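Local coordinates for protein SusD homolog (Bacteroides ovatus, PDB 4F53) that probably binds mucin O-glycans at the cell surface, as a SusD-like outer-membrane lipoprotein with a TPR-like helical fold, at residues 36-41 against 93-98; 29-34 against 97-102. One frame throughout, in Å; residues are numbered along the deposited sequence.

Interaction 1 of 2, residues 36-41 against 93-98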
loop_
_atom_site.group_PDB
_atom_site.type_symbol
_atom_site.label_atom_id
_atom_site.label_comp_id
_atom_site.label_asym_id
_atom_site.label_seq_id
_atom_site.Cartn_x
_atom_site.Cartn_y
_atom_site.Cartn_z
ATOM N N GLN A 36 -9.103 1.948 14.502
ATOM C CA GLN A 36 -9.185 2.730 13.257
ATOM C C GLN A 36 -7.787 3.170 12.783
ATOM O O GLN A 36 -7.477 3.115 11.592
ATOM C CB GLN A 36 -10.081 3.948 13.471
ATOM C CG GLN A 36 -10.347 4.721 12.211
ATOM C CD GLN A 36 -11.148 5.958 12.455
ATOM O OE1 GLN A 36 -10.666 6.949 13.015
ATOM N NE2 GLN A 36 -12.393 5.927 12.030
ATOM N N ASP A 37 -6.949 3.589 13.726
ATOM C CA ASP A 37 -5.616 4.086 13.439
ATOM C C ASP A 37 -4.715 3.047 12.749
ATOM O O ASP A 37 -3.928 3.412 11.876
ATOM C CB ASP A 37 -4.971 4.548 14.756
ATOM C CG ASP A 37 -3.501 4.929 14.631
ATOM O OD1 ASP A 37 -3.162 5.692 13.708
ATOM O OD2 ASP A 37 -2.692 4.404 15.409
ATOM N N LEU A 38 -4.827 1.774 13.135
ATOM C CA LEU A 38 -3.941 0.698 12.670
ATOM C C LEU A 38 -4.124 0.319 11.193
ATOM O O LEU A 38 -3.284 -0.431 10.664
ATOM C CB LEU A 38 -4.035 -0.543 13.591
ATOM C CG LEU A 38 -3.445 -0.272 14.994
ATOM C CD1 LEU A 38 -3.942 -1.285 16.021
ATOM C CD2 LEU A 38 -1.899 -0.146 14.958
HETATM N N MSE A 39 -5.136 0.886 10.497
HETATM C CA MSE A 39 -5.278 0.635 9.046
HETATM C C MSE A 39 -4.100 1.241 8.260
HETATM O O MSE A 39 -3.706 0.732 7.213
HETATM C CB MSE A 39 -6.602 1.227 8.517
HETATM C CG MSE A 39 -7.834 0.604 9.199
HETATM SE SE MSE A 39 -9.449 0.962 8.174
HETATM C CE MSE A 39 -9.694 2.736 8.649
HETATM N N MSE A 40 -3.574 2.364 8.769
HETATM C CA MSE A 40 -2.469 3.153 8.196
HETATM C C MSE A 40 -1.821 3.843 9.406
HETATM O O MSE A 40 -2.131 5.006 9.700
HETATM C CB MSE A 40 -3.047 4.139 7.160
HETATM C CG MSE A 40 -1.996 4.693 6.213
HETATM SE SE MSE A 40 -1.258 3.323 5.016
HETATM C CE MSE A 40 -2.924 2.909 4.080
ATOM N N PRO A 41 -1.030 3.076 10.203
ATOM C CA PRO A 41 -0.595 3.573 11.524
ATOM C C PRO A 41 0.177 4.881 11.547
ATOM O O PRO A 41 1.030 5.141 10.718
ATOM C CB PRO A 41 0.247 2.434 12.095
ATOM C CG PRO A 41 0.459 1.474 10.956
ATOM C CD PRO A 41 -0.667 1.649 10.018
ATOM N N TYR A 93 -0.467 -7.716 15.629
ATOM C CA TYR A 93 -1.247 -8.541 16.564
ATOM C C TYR A 93 -1.255 -7.933 17.975
ATOM O O TYR A 93 -2.325 -7.860 18.570
ATOM C CB TYR A 93 -0.743 -10.001 16.589
ATOM C CG TYR A 93 -1.178 -10.779 15.362
ATOM C CD1 TYR A 93 -0.511 -10.634 14.143
ATOM C CD2 TYR A 93 -2.284 -11.626 15.406
ATOM C CE1 TYR A 93 -0.920 -11.330 13.009
ATOM C CE2 TYR A 93 -2.699 -12.327 14.276
ATOM C CZ TYR A 93 -2.007 -12.186 13.086
ATOM O OH TYR A 93 -2.429 -12.855 11.973
ATOM N N SER A 94 -0.089 -7.460 18.484
ATOM C CA SER A 94 0.077 -6.831 19.813
ATOM C C SER A 94 -0.709 -5.535 19.940
ATOM O O SER A 94 -1.240 -5.214 21.010
ATOM C CB SER A 94 1.548 -6.498 20.074
ATOM O OG SER A 94 2.386 -7.629 19.919
ATOM N N LYS A 95 -0.731 -4.765 18.852
ATOM C CA LYS A 95 -1.381 -3.461 18.861
ATOM C C LYS A 95 -2.873 -3.546 18.561
ATOM O O LYS A 95 -3.617 -2.703 19.064
ATOM C CB LYS A 95 -0.706 -2.508 17.868
ATOM C CG LYS A 95 0.713 -2.143 18.282
ATOM C CD LYS A 95 1.381 -1.358 17.172
ATOM C CE LYS A 95 2.862 -1.215 17.397
ATOM N NZ LYS A 95 3.148 -0.211 18.441
ATOM N N PHE A 96 -3.316 -4.525 17.744
ATOM C CA PHE A 96 -4.723 -4.612 17.363
ATOM C C PHE A 96 -5.605 -5.437 18.321
ATOM O O PHE A 96 -6.648 -4.936 18.778
ATOM C CB PHE A 96 -4.892 -5.169 15.912
ATOM C CG PHE A 96 -6.296 -4.997 15.378
ATOM C CD1 PHE A 96 -7.279 -5.963 15.619
ATOM C CD2 PHE A 96 -6.656 -3.843 14.684
ATOM C CE1 PHE A 96 -8.595 -5.765 15.190
ATOM C CE2 PHE A 96 -7.967 -3.651 14.239
ATOM C CZ PHE A 96 -8.938 -4.594 14.526
ATOM N N TYR A 97 -5.247 -6.711 18.533
ATOM C CA TYR A 97 -6.104 -7.679 19.212
ATOM C C TYR A 97 -6.456 -7.409 20.682
ATOM O O TYR A 97 -7.645 -7.583 20.980
ATOM C CB TYR A 97 -5.612 -9.107 19.018
ATOM C CG TYR A 97 -6.073 -9.645 17.676
ATOM C CD1 TYR A 97 -7.420 -9.899 17.429
ATOM C CD2 TYR A 97 -5.180 -9.800 16.619
ATOM C CE1 TYR A 97 -7.855 -10.355 16.187
ATOM C CE2 TYR A 97 -5.598 -10.299 15.387
ATOM C CZ TYR A 97 -6.939 -10.564 15.168
ATOM O OH TYR A 97 -7.373 -11.013 13.930
ATOM N N PRO A 98 -5.578 -6.945 21.606
ATOM C CA PRO A 98 -6.058 -6.693 22.977
ATOM C C PRO A 98 -7.231 -5.689 22.999
ATOM O O PRO A 98 -8.230 -5.974 23.659
ATOM C CB PRO A 98 -4.810 -6.174 23.702
ATOM C CG PRO A 98 -3.674 -6.752 22.942
ATOM C CD PRO A 98 -4.126 -6.691 21.506
#
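Leu38 alone carries the apolar contact from its side, setting both methyls of its isobutyl group against the helical turn at Lys95 and Phe96. Leu38 CD1 does most of the touching: it lies 3.7 Å from Phe96 CA, and the Phe96 ring meets it obliquely, with Phe96 CD2 4.0 Å from Leu38 CD1. The other methyl, Leu38 CD2, lies 3.9 Å from Lys95 CB, beside the start of an aliphatic chain that crosses the leucine at about a right angle. With its CG anti to the backbone N (chi1 -168°), the Phe96 ring is swung off the helix toward helix 110-131, where it also touches Arg120.

The backbone takes part as well, since Leu38 CD1 stands 3.4 Å from Lys95 O, a van der Waals contact. In the TPR-like helical fold of this SusD homolog, the contact joins the turn at the end of helix 25-37 to the middle of helix 82-106. This type I turn, from Asp37 to Met40, has Met40 N bonded to Asp37 O at 3.3 Å.

The polar end of Lys95 turns away from Leu38: NZ hydrogen-bonds Gln43 OE1, and the ammonium group makes a cation-pi contact with Phe46 of helix 44-58.

Interaction 2 of 2, residues 29-34 against 97-102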
loop_
_atom_site.group_PDB
_atom_site.type_symbol
_atom_site.label_atom_id
_atom_site.label_comp_id
_atom_site.label_asym_id
_atom_site.label_seq_id
_atom_site.Cartn_x
_atom_site.Cartn_y
_atom_site.Cartn_z
ATOM N N ARG A 29 -15.079 4.368 22.729
ATOM C CA ARG A 29 -14.637 5.420 21.809
ATOM C C ARG A 29 -13.118 5.373 21.655
ATOM O O ARG A 29 -12.600 5.481 20.548
ATOM C CB ARG A 29 -15.081 6.784 22.355
ATOM C CG ARG A 29 -14.387 8.007 21.755
ATOM C CD ARG A 29 -14.303 9.124 22.771
ATOM N NE ARG A 29 -13.348 10.152 22.363
ATOM C CZ ARG A 29 -13.183 11.315 22.986
ATOM N NH1 ARG A 29 -13.912 11.611 24.058
ATOM N NH2 ARG A 29 -12.298 12.195 22.538
ATOM N N SER A 30 -12.419 5.221 22.778
ATOM C CA SER A 30 -10.970 5.131 22.851
ATOM C C SER A 30 -10.446 3.885 22.084
ATOM O O SER A 30 -9.511 4.008 21.297
ATOM C CB SER A 30 -10.535 5.106 24.314
ATOM O OG SER A 30 -9.121 5.115 24.427
ATOM N N LEU A 31 -11.084 2.711 22.287
ATOM C CA LEU A 31 -10.724 1.438 21.654
ATOM C C LEU A 31 -10.979 1.491 20.160
ATOM O O LEU A 31 -10.101 1.090 19.399
ATOM C CB LEU A 31 -11.482 0.254 22.299
ATOM C CG LEU A 31 -11.235 0.025 23.811
ATOM C CD1 LEU A 31 -12.247 -0.924 24.402
ATOM C CD2 LEU A 31 -9.832 -0.459 24.094
ATOM N N ALA A 32 -12.158 2.012 19.737
ATOM C CA ALA A 32 -12.553 2.178 18.327
ATOM C C ALA A 32 -11.527 3.049 17.578
ATOM O O ALA A 32 -11.135 2.730 16.453
ATOM C CB ALA A 32 -13.946 2.800 18.234
ATOM N N LEU A 33 -11.067 4.126 18.237
ATOM C CA LEU A 33 -10.088 5.049 17.695
ATOM C C LEU A 33 -8.728 4.378 17.465
ATOM O O LEU A 33 -8.108 4.669 16.446
ATOM C CB LEU A 33 -9.924 6.280 18.613
ATOM C CG LEU A 33 -10.919 7.421 18.437
ATOM C CD1 LEU A 33 -10.655 8.504 19.465
ATOM C CD2 LEU A 33 -10.871 8.003 17.011
ATOM N N ASN A 34 -8.260 3.508 18.396
ATOM C CA ASN A 34 -6.974 2.830 18.252
ATOM C C ASN A 34 -7.071 1.794 17.086
ATOM O O ASN A 34 -6.139 1.660 16.297
ATOM C CB ASN A 34 -6.554 2.179 19.602
ATOM C CG ASN A 34 -6.532 3.088 20.843
ATOM O OD1 ASN A 34 -6.546 4.332 20.780
ATOM N ND2 ASN A 34 -6.479 2.475 22.028
ATOM N N TYR A 97 -5.247 -6.711 18.533
ATOM C CA TYR A 97 -6.104 -7.679 19.212
ATOM C C TYR A 97 -6.456 -7.409 20.682
ATOM O O TYR A 97 -7.645 -7.583 20.980
ATOM C CB TYR A 97 -5.612 -9.107 19.018
ATOM C CG TYR A 97 -6.073 -9.645 17.676
ATOM C CD1 TYR A 97 -7.420 -9.899 17.429
ATOM C CD2 TYR A 97 -5.180 -9.800 16.619
ATOM C CE1 TYR A 97 -7.855 -10.355 16.187
ATOM C CE2 TYR A 97 -5.598 -10.299 15.387
ATOM C CZ TYR A 97 -6.939 -10.564 15.168
ATOM O OH TYR A 97 -7.373 -11.013 13.930
ATOM N N PRO A 98 -5.578 -6.945 21.606
ATOM C CA PRO A 98 -6.058 -6.693 22.977
ATOM C C PRO A 98 -7.231 -5.689 22.999
ATOM O O PRO A 98 -8.230 -5.974 23.659
ATOM C CB PRO A 98 -4.810 -6.174 23.702
ATOM C CG PRO A 98 -3.674 -6.752 22.942
ATOM C CD PRO A 98 -4.126 -6.691 21.506
ATOM N N ASP A 99 -7.167 -4.587 22.199
ATOM C CA ASP A 99 -8.250 -3.593 22.135
ATOM C C ASP A 99 -9.498 -4.150 21.452
ATOM O O ASP A 99 -10.618 -3.854 21.884
ATOM C CB ASP A 99 -7.790 -2.317 21.429
ATOM C CG ASP A 99 -6.920 -1.399 22.280
ATOM O OD1 ASP A 99 -6.645 -1.747 23.452
ATOM O OD2 ASP A 99 -6.532 -0.321 21.784
ATOM N N TYR A 100 -9.307 -4.955 20.390
ATOM C CA TYR A 100 -10.394 -5.583 19.645
ATOM C C TYR A 100 -11.214 -6.501 20.575
ATOM O O TYR A 100 -12.444 -6.379 20.637
ATOM C CB TYR A 100 -9.835 -6.346 18.433
ATOM C CG TYR A 100 -10.820 -7.249 17.736
ATOM C CD1 TYR A 100 -11.717 -6.743 16.798
ATOM C CD2 TYR A 100 -10.854 -8.615 18.003
ATOM C CE1 TYR A 100 -12.620 -7.575 16.142
ATOM C CE2 TYR A 100 -11.760 -9.456 17.362
ATOM C CZ TYR A 100 -12.645 -8.933 16.436
ATOM O OH TYR A 100 -13.525 -9.779 15.807
ATOM N N PHE A 101 -10.539 -7.381 21.319
ATOM C CA PHE A 101 -11.226 -8.291 22.246
ATOM C C PHE A 101 -11.894 -7.514 23.383
ATOM O O PHE A 101 -12.999 -7.868 23.794
ATOM C CB PHE A 101 -10.247 -9.342 22.805
ATOM C CG PHE A 101 -9.743 -10.322 21.767
ATOM C CD1 PHE A 101 -10.634 -11.063 20.994
ATOM C CD2 PHE A 101 -8.380 -10.564 21.620
ATOM C CE1 PHE A 101 -10.169 -11.977 20.046
ATOM C CE2 PHE A 101 -7.917 -11.484 20.671
ATOM C CZ PHE A 101 -8.813 -12.175 19.886
ATOM N N ASN A 102 -11.254 -6.428 23.846
ATOM C CA ASN A 102 -11.780 -5.594 24.913
ATOM C C ASN A 102 -13.069 -4.888 24.466
ATOM O O ASN A 102 -14.052 -4.945 25.209
ATOM C CB ASN A 102 -10.726 -4.604 25.395
ATOM C CG ASN A 102 -11.053 -3.923 26.695
ATOM O OD1 ASN A 102 -11.988 -4.291 27.422
ATOM N ND2 ASN A 102 -10.294 -2.894 27.008
#
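Leu31 and Asn34, one helical turn apart, face Asp99 and Asn102 across two helices of the TPR-like, mainly alpha-helical fold. Helices 25-37 and 82-106 run roughly antiparallel here, at 139° between their directions, and the axes of the two short segments come within 9.3 Å. The backbones are nearest at Leu31 and Asp99, whose CA atoms are 5.6 Å apart.

The tightly packed part is built on Leu31, which is buried and sets its two methyls against successive turns of the facing helix. Leu31 CD2 rests on the carboxylate of Asp99, 3.6 Å from Asp99 CG, and also meets Asp99 CB at 3.8 Å. Both methyls meet the amide of Asn102, Leu31 CD1 and CD2 each lying 3.8 Å from Asn102 ND2, with the two side chains nearly perpendicular. Asn102 brings its amide there with CG anti to the backbone N, while its OD1 accepts a hydrogen bond from Gln106 NE2 one turn further along the same helix. Leu31 also touches Leu103, and Ala32 packs on Leu103 and on Phe112 of helix 110-131.

The solvent side is looser and polar. Asn34 is exposed there and buries little surface against the other helix. It is modelled in two conformers, and its bond to Asp99 belongs to one of them, so it may be only partly populated. In this conformer the amide crosses the Asp99 side chain, and the amide and carboxylate planes are turned 34° from each other. The carboxylate is then shared, one oxygen lying against a leucine methyl and the other accepting a hydrogen bond: Asn34 ND2 donates to Asp99 OD2 over 2.8 Å with an N-H...O angle of 168°. Asp99 OD2 lies in the amide plane of Asn34, and is itself met on its syn side but from well out of the carboxylate plane.

Interactions 1 and 2 join the same two helices, 25-37 and 82-106, at neighbouring levels, their centres about 8 Å apart. Each is anchored by a leucine, Leu31 within helix 25-37 and Leu38 in the turn at its end, but the surroundings differ. Interaction 1 lies deeper, about 16 Å from the centre of the chain, and joins the two segments by apolar packing without a hydrogen bond. Interaction 2, at about 23 Å, is only partly buried; its leucine faces a carboxylate and an amide, and a hydrogen bond from one conformer of Asn34 is added at the exposed margin. The segments on helix 82-106 share Tyr97 and Pro98, at a kink between the residues used by each.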